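Beta-1,4-mannanase (Cryptopygus antarcticus, PDB 4OOU) hydrolyses internal beta-1,4 linkages in the backbones of mannans, with high activity on locust bean gum and release of mainly short manno-oligosaccharides. Local coordinates at residues Gly27-Tyr32 with Gly334-Leu339; Ala45-Gly50 with Gly62-Asp67; Ile229-Ser234 with Lys269-Ile274. All blocks are in the same frame, centred on the assembly; numbering follows the deposited sequence.

Interaction 1: Gly27-Tyr32 with Gly334-Leu339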
loop_
_atom_site.group_PDB
_atom_site.type_symbol
_atom_site.label_atom_id
_atom_site.label_comp_id
_atom_site.label_asym_id
_atom_site.label_seq_id
_atom_site.Cartn_x
_atom_site.Cartn_y
_atom_site.Cartn_z
ATOM N N GLY A 27 17.584 0.632 6.116
ATOM C CA GLY A 27 17.604 2.046 6.451
ATOM C C GLY A 27 16.533 2.809 5.677
ATOM O O GLY A 27 15.371 2.413 5.621
ATOM N N SER A 28 16.968 3.877 5.035
ATOM C CA SER A 28 16.089 4.768 4.276
ATOM C C SER A 28 15.632 4.249 2.896
ATOM O O SER A 28 14.808 4.901 2.203
ATOM C CB SER A 28 16.867 6.056 4.071
ATOM O OG SER A 28 17.385 6.471 5.316
ATOM N N ASN A 29 16.135 3.095 2.477
ATOM C CA ASN A 29 15.976 2.732 1.066
ATOM C C ASN A 29 15.409 1.344 0.752
ATOM O O ASN A 29 15.577 0.375 1.487
ATOM C CB ASN A 29 17.314 2.861 0.313
ATOM C CG ASN A 29 17.918 4.252 0.370
ATOM O OD1 ASN A 29 17.280 5.272 0.090
ATOM N ND2 ASN A 29 19.198 4.285 0.697
ATOM N N PHE A 30 14.770 1.267 -0.406
ATOM C CA PHE A 30 14.514 -0.001 -1.021
ATOM C C PHE A 30 15.786 -0.453 -1.705
ATOM O O PHE A 30 16.518 0.374 -2.230
ATOM C CB PHE A 30 13.414 0.123 -2.047
ATOM C CG PHE A 30 12.094 0.463 -1.461
ATOM C CD1 PHE A 30 11.500 -0.391 -0.568
ATOM C CD2 PHE A 30 11.437 1.638 -1.814
ATOM C CE1 PHE A 30 10.262 -0.100 -0.057
ATOM C CE2 PHE A 30 10.210 1.944 -1.277
ATOM C CZ PHE A 30 9.614 1.071 -0.413
ATOM N N TYR A 31 16.063 -1.759 -1.678
ATOM C CA TYR A 31 17.157 -2.315 -2.476
ATOM C C TYR A 31 16.664 -3.488 -3.289
ATOM O O TYR A 31 15.851 -4.266 -2.832
ATOM C CB TYR A 31 18.310 -2.754 -1.579
ATOM C CG TYR A 31 18.985 -1.629 -0.872
ATOM C CD1 TYR A 31 20.051 -0.971 -1.442
ATOM C CD2 TYR A 31 18.541 -1.204 0.370
ATOM C CE1 TYR A 31 20.662 0.102 -0.794
ATOM C CE2 TYR A 31 19.155 -0.150 1.039
ATOM C CZ TYR A 31 20.213 0.502 0.450
ATOM O OH TYR A 31 20.827 1.536 1.118
ATOM N N TYR A 32 17.126 -3.592 -4.515
ATOM C CA TYR A 32 16.974 -4.817 -5.272
ATOM C C TYR A 32 18.302 -5.205 -5.905
ATOM O O TYR A 32 18.854 -4.490 -6.736
ATOM C CB TYR A 32 15.908 -4.703 -6.360
ATOM C CG TYR A 32 15.654 -6.053 -6.998
ATOM C CD1 TYR A 32 14.768 -6.931 -6.425
ATOM C CD2 TYR A 32 16.353 -6.474 -8.134
ATOM C CE1 TYR A 32 14.546 -8.184 -6.963
ATOM C CE2 TYR A 32 16.140 -7.738 -8.685
ATOM C CZ TYR A 32 15.227 -8.597 -8.091
ATOM O OH TYR A 32 14.965 -9.883 -8.584
ATOM N N GLY A 334 14.357 12.957 -1.923
ATOM C CA GLY A 334 14.552 11.905 -0.939
ATOM C C GLY A 334 13.491 10.822 -0.855
ATOM O O GLY A 334 13.637 9.886 -0.073
ATOM N N TYR A 335 12.428 10.894 -1.643
ATOM C CA TYR A 335 11.408 9.873 -1.469
ATOM C C TYR A 335 11.809 8.564 -2.132
ATOM O O TYR A 335 12.588 8.554 -3.092
ATOM C CB TYR A 335 10.044 10.341 -1.930
ATOM C CG TYR A 335 9.568 11.551 -1.186
ATOM C CD1 TYR A 335 8.831 11.422 -0.019
ATOM C CD2 TYR A 335 9.870 12.828 -1.643
ATOM C CE1 TYR A 335 8.410 12.536 0.682
ATOM C CE2 TYR A 335 9.431 13.945 -0.968
ATOM C CZ TYR A 335 8.701 13.798 0.189
ATOM O OH TYR A 335 8.273 14.913 0.847
ATOM N N ASN A 336 11.249 7.470 -1.633
ATOM C CA ASN A 336 11.610 6.161 -2.140
ATOM C C ASN A 336 10.667 5.588 -3.150
ATOM O O ASN A 336 10.939 4.527 -3.697
ATOM C CB ASN A 336 11.781 5.230 -0.981
ATOM C CG ASN A 336 12.856 5.713 -0.080
ATOM O OD1 ASN A 336 14.030 5.500 -0.341
ATOM N ND2 ASN A 336 12.469 6.424 0.950
ATOM N N GLY A 337 9.559 6.273 -3.403
ATOM C CA GLY A 337 8.809 6.028 -4.624
ATOM C C GLY A 337 7.674 7.026 -4.818
ATOM O O GLY A 337 7.430 7.862 -3.937
ATOM N N ALA A 338 6.968 6.923 -5.953
ATOM C CA ALA A 338 5.783 7.764 -6.225
ATOM C C ALA A 338 4.824 7.097 -7.196
ATOM O O ALA A 338 5.230 6.664 -8.294
ATOM C CB ALA A 338 6.194 9.114 -6.773
ATOM N N LEU A 339 3.546 7.059 -6.801
ATOM C CA LEU A 339 2.523 6.236 -7.468
ATOM C C LEU A 339 1.281 7.048 -7.712
ATOM O O LEU A 339 0.700 7.579 -6.767
ATOM C CB LEU A 339 2.149 5.042 -6.567
ATOM C CG LEU A 339 2.782 3.658 -6.736
ATOM C CD1 LEU A 339 4.238 3.725 -7.100
ATOM C CD2 LEU A 339 2.617 2.873 -5.460
#

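Interaction 2: Ala45-Gly50 with Gly62-Asp67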
loop_
_atom_site.group_PDB
_atom_site.type_symbol
_atom_site.label_atom_id
_atom_site.label_comp_id
_atom_site.label_asym_id
_atom_site.label_seq_id
_atom_site.Cartn_x
_atom_site.Cartn_y
_atom_site.Cartn_z
ATOM N N ALA A 45 -6.413 1.042 -9.306
ATOM C CA ALA A 45 -6.053 0.128 -8.207
ATOM C C ALA A 45 -6.928 -1.116 -8.306
ATOM O O ALA A 45 -6.805 -2.039 -7.495
ATOM C CB ALA A 45 -6.288 0.805 -6.855
ATOM N N TRP A 46 -7.851 -1.105 -9.270
ATOM C CA TRP A 46 -8.675 -2.262 -9.573
ATOM C C TRP A 46 -9.169 -2.156 -11.014
ATOM O O TRP A 46 -8.920 -1.178 -11.703
ATOM C CB TRP A 46 -9.833 -2.353 -8.585
ATOM C CG TRP A 46 -10.673 -1.135 -8.578
ATOM C CD1 TRP A 46 -11.660 -0.824 -9.467
ATOM C CD2 TRP A 46 -10.588 -0.038 -7.671
ATOM N NE1 TRP A 46 -12.209 0.391 -9.158
ATOM C CE2 TRP A 46 -11.573 0.900 -8.055
ATOM C CE3 TRP A 46 -9.784 0.248 -6.556
ATOM C CZ2 TRP A 46 -11.774 2.116 -7.372
ATOM C CZ3 TRP A 46 -10.003 1.456 -5.858
ATOM C CH2 TRP A 46 -10.997 2.366 -6.277
ATOM N N ARG A 47 -9.818 -3.193 -11.487
ATOM C CA ARG A 47 -10.563 -3.125 -12.736
ATOM C C ARG A 47 -12.031 -3.215 -12.313
ATOM O O ARG A 47 -12.825 -2.318 -12.566
ATOM C CB ARG A 47 -10.096 -4.272 -13.646
ATOM C CG ARG A 47 -11.038 -4.691 -14.759
ATOM C CD ARG A 47 -11.374 -3.571 -15.722
ATOM N NE ARG A 47 -11.862 -3.993 -17.055
ATOM C CZ ARG A 47 -12.593 -5.085 -17.362
ATOM N NH1 ARG A 47 -13.012 -5.996 -16.461
ATOM N NH2 ARG A 47 -12.917 -5.276 -18.631
ATOM N N SER A 48 -12.334 -4.287 -11.599
ATOM C CA SER A 48 -13.567 -4.439 -10.860
ATOM C C SER A 48 -13.357 -4.413 -9.332
ATOM O O SER A 48 -12.619 -5.253 -8.781
ATOM C CB SER A 48 -14.233 -5.744 -11.268
ATOM O OG SER A 48 -14.460 -5.752 -12.652
ATOM N N TYR A 49 -14.041 -3.473 -8.667
ATOM C CA TYR A 49 -13.713 -3.065 -7.280
ATOM C C TYR A 49 -13.946 -4.135 -6.262
ATOM O O TYR A 49 -15.050 -4.313 -5.810
ATOM C CB TYR A 49 -14.532 -1.810 -6.909
ATOM C CG TYR A 49 -14.357 -1.251 -5.496
ATOM C CD1 TYR A 49 -13.161 -0.627 -5.092
ATOM C CD2 TYR A 49 -15.416 -1.289 -4.581
ATOM C CE1 TYR A 49 -13.022 -0.094 -3.803
ATOM C CE2 TYR A 49 -15.285 -0.737 -3.313
ATOM C CZ TYR A 49 -14.095 -0.152 -2.909
ATOM O OH TYR A 49 -13.993 0.366 -1.614
ATOM N N GLY A 50 -12.913 -4.871 -5.901
ATOM C CA GLY A 50 -13.078 -5.928 -4.911
ATOM C C GLY A 50 -13.431 -7.279 -5.492
ATOM O O GLY A 50 -13.403 -8.265 -4.747
ATOM N N GLY A 62 -8.470 -10.066 -15.517
ATOM C CA GLY A 62 -7.039 -10.266 -15.826
ATOM C C GLY A 62 -6.455 -9.716 -17.118
ATOM O O GLY A 62 -5.398 -9.108 -17.118
ATOM N N PRO A 63 -7.119 -9.941 -18.249
ATOM C CA PRO A 63 -6.562 -9.367 -19.487
ATOM C C PRO A 63 -6.395 -7.846 -19.470
ATOM O O PRO A 63 -5.425 -7.344 -20.024
ATOM C CB PRO A 63 -7.576 -9.779 -20.549
ATOM C CG PRO A 63 -8.206 -11.017 -19.991
ATOM C CD PRO A 63 -8.283 -10.807 -18.510
ATOM N N ALA A 64 -7.315 -7.119 -18.843
ATOM C CA ALA A 64 -7.183 -5.665 -18.785
ATOM C C ALA A 64 -6.003 -5.292 -17.909
ATOM O O ALA A 64 -5.283 -4.346 -18.199
ATOM C CB ALA A 64 -8.450 -4.988 -18.264
ATOM N N LEU A 65 -5.781 -6.019 -16.831
ATOM C CA LEU A 65 -4.733 -5.551 -15.943
ATOM C C LEU A 65 -3.383 -6.071 -16.297
ATOM O O LEU A 65 -2.424 -5.443 -15.950
ATOM C CB LEU A 65 -5.053 -5.654 -14.461
ATOM C CG LEU A 65 -6.071 -6.615 -13.973
ATOM C CD1 LEU A 65 -5.313 -7.896 -14.008
ATOM C CD2 LEU A 65 -6.485 -6.226 -12.574
ATOM N N LYS A 66 -3.307 -7.166 -17.032
ATOM C CA LYS A 66 -2.069 -7.503 -17.725
ATOM C C LYS A 66 -1.664 -6.410 -18.705
ATOM O O LYS A 66 -0.485 -6.044 -18.776
ATOM C CB LYS A 66 -2.220 -8.819 -18.458
ATOM C CG LYS A 66 -2.003 -9.985 -17.520
ATOM C CD LYS A 66 -2.607 -11.267 -18.044
ATOM C CE LYS A 66 -2.340 -12.398 -17.075
ATOM N NZ LYS A 66 -3.159 -13.561 -17.471
ATOM N N ASP A 67 -2.649 -5.889 -19.448
ATOM C CA ASP A 67 -2.422 -4.815 -20.412
ATOM C C ASP A 67 -1.859 -3.592 -19.727
ATOM O O ASP A 67 -0.872 -2.986 -20.174
ATOM C CB ASP A 67 -3.730 -4.412 -21.061
ATOM C CG ASP A 67 -3.556 -3.260 -21.982
ATOM O OD1 ASP A 67 -2.754 -3.423 -22.904
ATOM O OD2 ASP A 67 -4.167 -2.187 -21.773
#

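Interaction 3: Ile229-Ser234 with Lys269-Ile274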
loop_
_atom_site.group_PDB
_atom_site.type_symbol
_atom_site.label_atom_id
_atom_site.label_comp_id
_atom_site.label_asym_id
_atom_site.label_seq_id
_atom_site.Cartn_x
_atom_site.Cartn_y
_atom_site.Cartn_z
ATOM N N ILE A 229 2.016 -12.385 8.484
ATOM C CA ILE A 229 2.748 -12.325 7.213
ATOM C C ILE A 229 4.252 -12.582 7.441
ATOM O O ILE A 229 4.876 -13.408 6.764
ATOM C CB ILE A 229 2.599 -10.951 6.534
ATOM C CG1 ILE A 229 1.116 -10.655 6.234
ATOM C CG2 ILE A 229 3.442 -10.926 5.258
ATOM C CD1 ILE A 229 0.815 -9.257 5.746
ATOM N N HIS A 230 4.840 -11.849 8.383
ATOM C CA HIS A 230 6.240 -12.052 8.691
ATOM C C HIS A 230 6.461 -13.483 9.180
ATOM O O HIS A 230 7.416 -14.107 8.765
ATOM C CB HIS A 230 6.742 -11.036 9.729
ATOM C CG HIS A 230 6.775 -9.614 9.237
ATOM N ND1 HIS A 230 7.468 -9.230 8.107
ATOM C CD2 HIS A 230 6.229 -8.479 9.746
ATOM C CE1 HIS A 230 7.331 -7.924 7.935
ATOM N NE2 HIS A 230 6.596 -7.443 8.924
ATOM N N ASN A 231 5.575 -14.008 10.031
ATOM C CA ASN A 231 5.695 -15.416 10.488
ATOM C C ASN A 231 5.861 -16.378 9.297
ATOM O O ASN A 231 6.678 -17.287 9.318
ATOM C CB ASN A 231 4.483 -15.881 11.340
ATOM C CG ASN A 231 4.452 -15.273 12.751
ATOM O OD1 ASN A 231 3.381 -15.066 13.316
ATOM N ND2 ASN A 231 5.607 -14.958 13.302
ATOM N N ALA A 232 5.081 -16.144 8.260
ATOM C CA ALA A 232 5.025 -17.038 7.122
ATOM C C ALA A 232 6.153 -16.775 6.124
ATOM O O ALA A 232 6.684 -17.717 5.529
ATOM C CB ALA A 232 3.655 -16.911 6.440
ATOM N N ASP A 233 6.455 -15.490 5.909
ATOM C CA ASP A 233 7.526 -15.019 4.994
ATOM C C ASP A 233 8.391 -13.972 5.675
ATOM O O ASP A 233 7.992 -12.817 5.811
ATOM C CB ASP A 233 6.960 -14.458 3.679
ATOM C CG ASP A 233 8.044 -13.876 2.779
ATOM O OD1 ASP A 233 9.234 -14.236 2.959
ATOM O OD2 ASP A 233 7.709 -13.061 1.885
ATOM N N SER A 234 9.572 -14.399 6.111
ATOM C CA SER A 234 10.383 -13.596 7.019
ATOM C C SER A 234 10.805 -12.320 6.318
ATOM O O SER A 234 10.779 -11.270 6.944
ATOM C CB SER A 234 11.625 -14.366 7.533
ATOM O OG SER A 234 12.425 -14.833 6.457
ATOM N N LYS A 269 2.487 -8.201 19.336
ATOM C CA LYS A 269 3.211 -9.085 18.441
ATOM C C LYS A 269 4.399 -8.287 17.940
ATOM O O LYS A 269 4.266 -7.190 17.366
ATOM C CB LYS A 269 2.317 -9.684 17.349
ATOM C CG LYS A 269 1.217 -10.550 17.969
ATOM C CD LYS A 269 0.917 -11.841 17.213
ATOM C CE LYS A 269 -0.417 -12.460 17.646
ATOM N NZ LYS A 269 -0.234 -13.577 18.613
ATOM N N SER A 270 5.568 -8.845 18.239
ATOM C CA SER A 270 6.776 -8.070 18.297
ATOM C C SER A 270 7.338 -7.846 16.900
ATOM O O SER A 270 8.006 -6.850 16.657
ATOM C CB SER A 270 7.794 -8.756 19.231
ATOM O OG SER A 270 8.501 -9.755 18.546
ATOM N N ASN A 271 7.072 -8.783 15.997
ATOM C CA ASN A 271 7.453 -8.660 14.586
ATOM C C ASN A 271 6.274 -8.239 13.701
ATOM O O ASN A 271 6.221 -8.577 12.535
ATOM C CB ASN A 271 8.021 -9.996 14.087
ATOM C CG ASN A 271 6.954 -11.037 13.893
ATOM O OD1 ASN A 271 5.860 -10.951 14.462
ATOM N ND2 ASN A 271 7.241 -11.998 13.050
ATOM N N GLY A 272 5.324 -7.489 14.265
ATOM C CA GLY A 272 4.145 -7.076 13.532
ATOM C C GLY A 272 4.347 -5.639 13.174
ATOM O O GLY A 272 3.614 -4.752 13.677
ATOM N N ILE A 273 5.364 -5.411 12.336
ATOM C CA ILE A 273 5.776 -4.052 11.985
ATOM C C ILE A 273 5.524 -3.724 10.521
ATOM O O ILE A 273 5.209 -4.603 9.729
ATOM C CB ILE A 273 7.234 -3.744 12.360
ATOM C CG1 ILE A 273 8.246 -4.667 11.649
ATOM C CG2 ILE A 273 7.388 -3.799 13.866
ATOM C CD1 ILE A 273 9.702 -4.197 11.715
ATOM N N ILE A 274 5.565 -2.444 10.187
ATOM C CA ILE A 274 5.650 -2.089 8.788
ATOM C C ILE A 274 7.110 -1.894 8.478
ATOM O O ILE A 274 7.874 -1.512 9.331
ATOM C CB ILE A 274 4.803 -0.881 8.368
ATOM C CG1 ILE A 274 5.075 0.361 9.188
ATOM C CG2 ILE A 274 3.342 -1.217 8.473
ATOM C CD1 ILE A 274 4.176 1.519 8.765
#

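Interaction 1: Gly27-Tyr32 with Gly334-Leu339
Phe30 meets Asn336 with the edge of its ring: CD2 of Phe30 lies 3.5 Å from Asn336 O, nearly in the ring plane, while CE2 of Phe30 touches Asn336 CB at 3.7 Å. The ring hydrogens thus point at a backbone carbonyl, and the amide of Asn336 stands almost perpendicular (89°) to the ring. The CG of Phe30 sits beside its backbone N and anti to the carbonyl carbon (chi1 -66°), a setting that extends the ring toward the start of strand 337-340. This strand belongs to the parallel wall of the TIM barrel, between strands 35-43 and 308-313, whereas strand 29-32 pairs antiparallel with strand 35-43 as part of the N-terminal hairpin that packs where the barrel strands begin. Phe276 makes an edge-to-face contact with Phe30, and Leu23 and Leu39 add aliphatic cover. Replacing Phe30 by alanine is likely to open a gap beside Asn336 CB and leave Phe276 without its edge-to-face partner. The amide of Asn336 turns the other way, to the turn between strands 24-26 and 29-32, where its CG lies 3.1 Å from Ser28 O. Two residues of the segment between strands 277-281 and 308-313 bond to this turn: Arg298 NH1 donates to Ser28 O, and Asn304 O holds Ser28 OG.

Interaction 2: Ala45-Gly50 with Gly62-Asp67
With CG anti to the backbone N (chi1 159°) and a bend at the next bond (chi2 59°), Arg47 carries its side chain to helix 58-74 and lays it beside Ala64. The outer part of the chain does the touching at Ala64: NE of Arg47 lies 3.8 Å from Ala64 CB, and CD of Arg47 is 4.1 Å from the same methyl, which approaches the guanidinium obliquely. Nearer the backbone, CB of Arg47 faces a methyl of Leu65, 4.2 Å from its CD2, and Leu65 also packs on Leu116 of helix 109-122. No hydrogen bond crosses between the two segments, so the contact is van der Waals packing of an arginine shaft on a helix surface. The loop that holds Arg47 follows the first strand of the TIM barrel, 35-43, and leads into helix 58-74; the contact therefore folds this first beta-alpha connection back onto its own helix. The polar end of Arg47 is secured by Asn61, whose OD1 accepts from NH1 of Arg47 and also bonds Ser48 OG, while Asp52 takes the backbone N of Arg47. Within the same loop, CD1 at the edge of the Tyr49 ring rests over one face of the Trp46 indole, which also meets the substrate-binding Trp83 edge-to-face.

Interaction 3: Ile229-Ser234 with Lys269-Ile274
The last turn of helix 215-232 in the TIM barrel docks through His230 on the loop that joins helix 260-267 to the next barrel strand, 277-281. The imidazole crosses to the loop and NE2 of His230 donates a hydrogen bond to Ile273 O, long at 3.3 Å but fairly straight, with an N-H...O angle of 161°. The acceptor lies close to the ring plane; the donor, in contrast, stands 37° out of the carbonyl plane, so the bond does not follow a lone pair. CG of His230 is beside its backbone N and anti to the carbonyl carbon (chi1 -67°), which directs the ring from the helix to this carbonyl. A second grip on Ile273 O comes from Ser226 OG, one turn earlier on the side of the helix that also carries Asn223 and Ser227, and CG1 of Ile273 packs loosely against the ring, 4.2 Å from His230 NE2. The loop enters this contact through a type I beta turn from Lys269 to Gly272, closed by Gly272 N to Lys269 O at 3.3 Å. Asn271, within the turn, reaches back to the helix: its ND2 lies 3.5 Å from His230 CB, and its OD1 is bonded to Ser227 OG. On the solvent side, the side chains of Asn231 and Asn271 cross at about a right angle. At the two ends of the turn, Asn223 ND2 hydrogen-bonds the carbonyls of Lys269 and Gly272.

From the N terminus, the chain first forms the hairpin strand of 27-32, whose partner in interaction 1 is reached only 302 residues later, at the final barrel strand. Almost the whole barrel is therefore spanned by that closure, and interactions 2 and 3 both fall within it. Interaction 2 closes early and locally, bending the connection after the first barrel strand onto helix 58-74. Interaction 3 follows in series, spanning 35 residues to join the end of helix 215-232 to the loop before strand 277-281. None of the three touches another: interactions 2 and 3 are about 17 Å apart at their nearest atoms, and the nearest atoms of interaction 1 are about 9 Å from each.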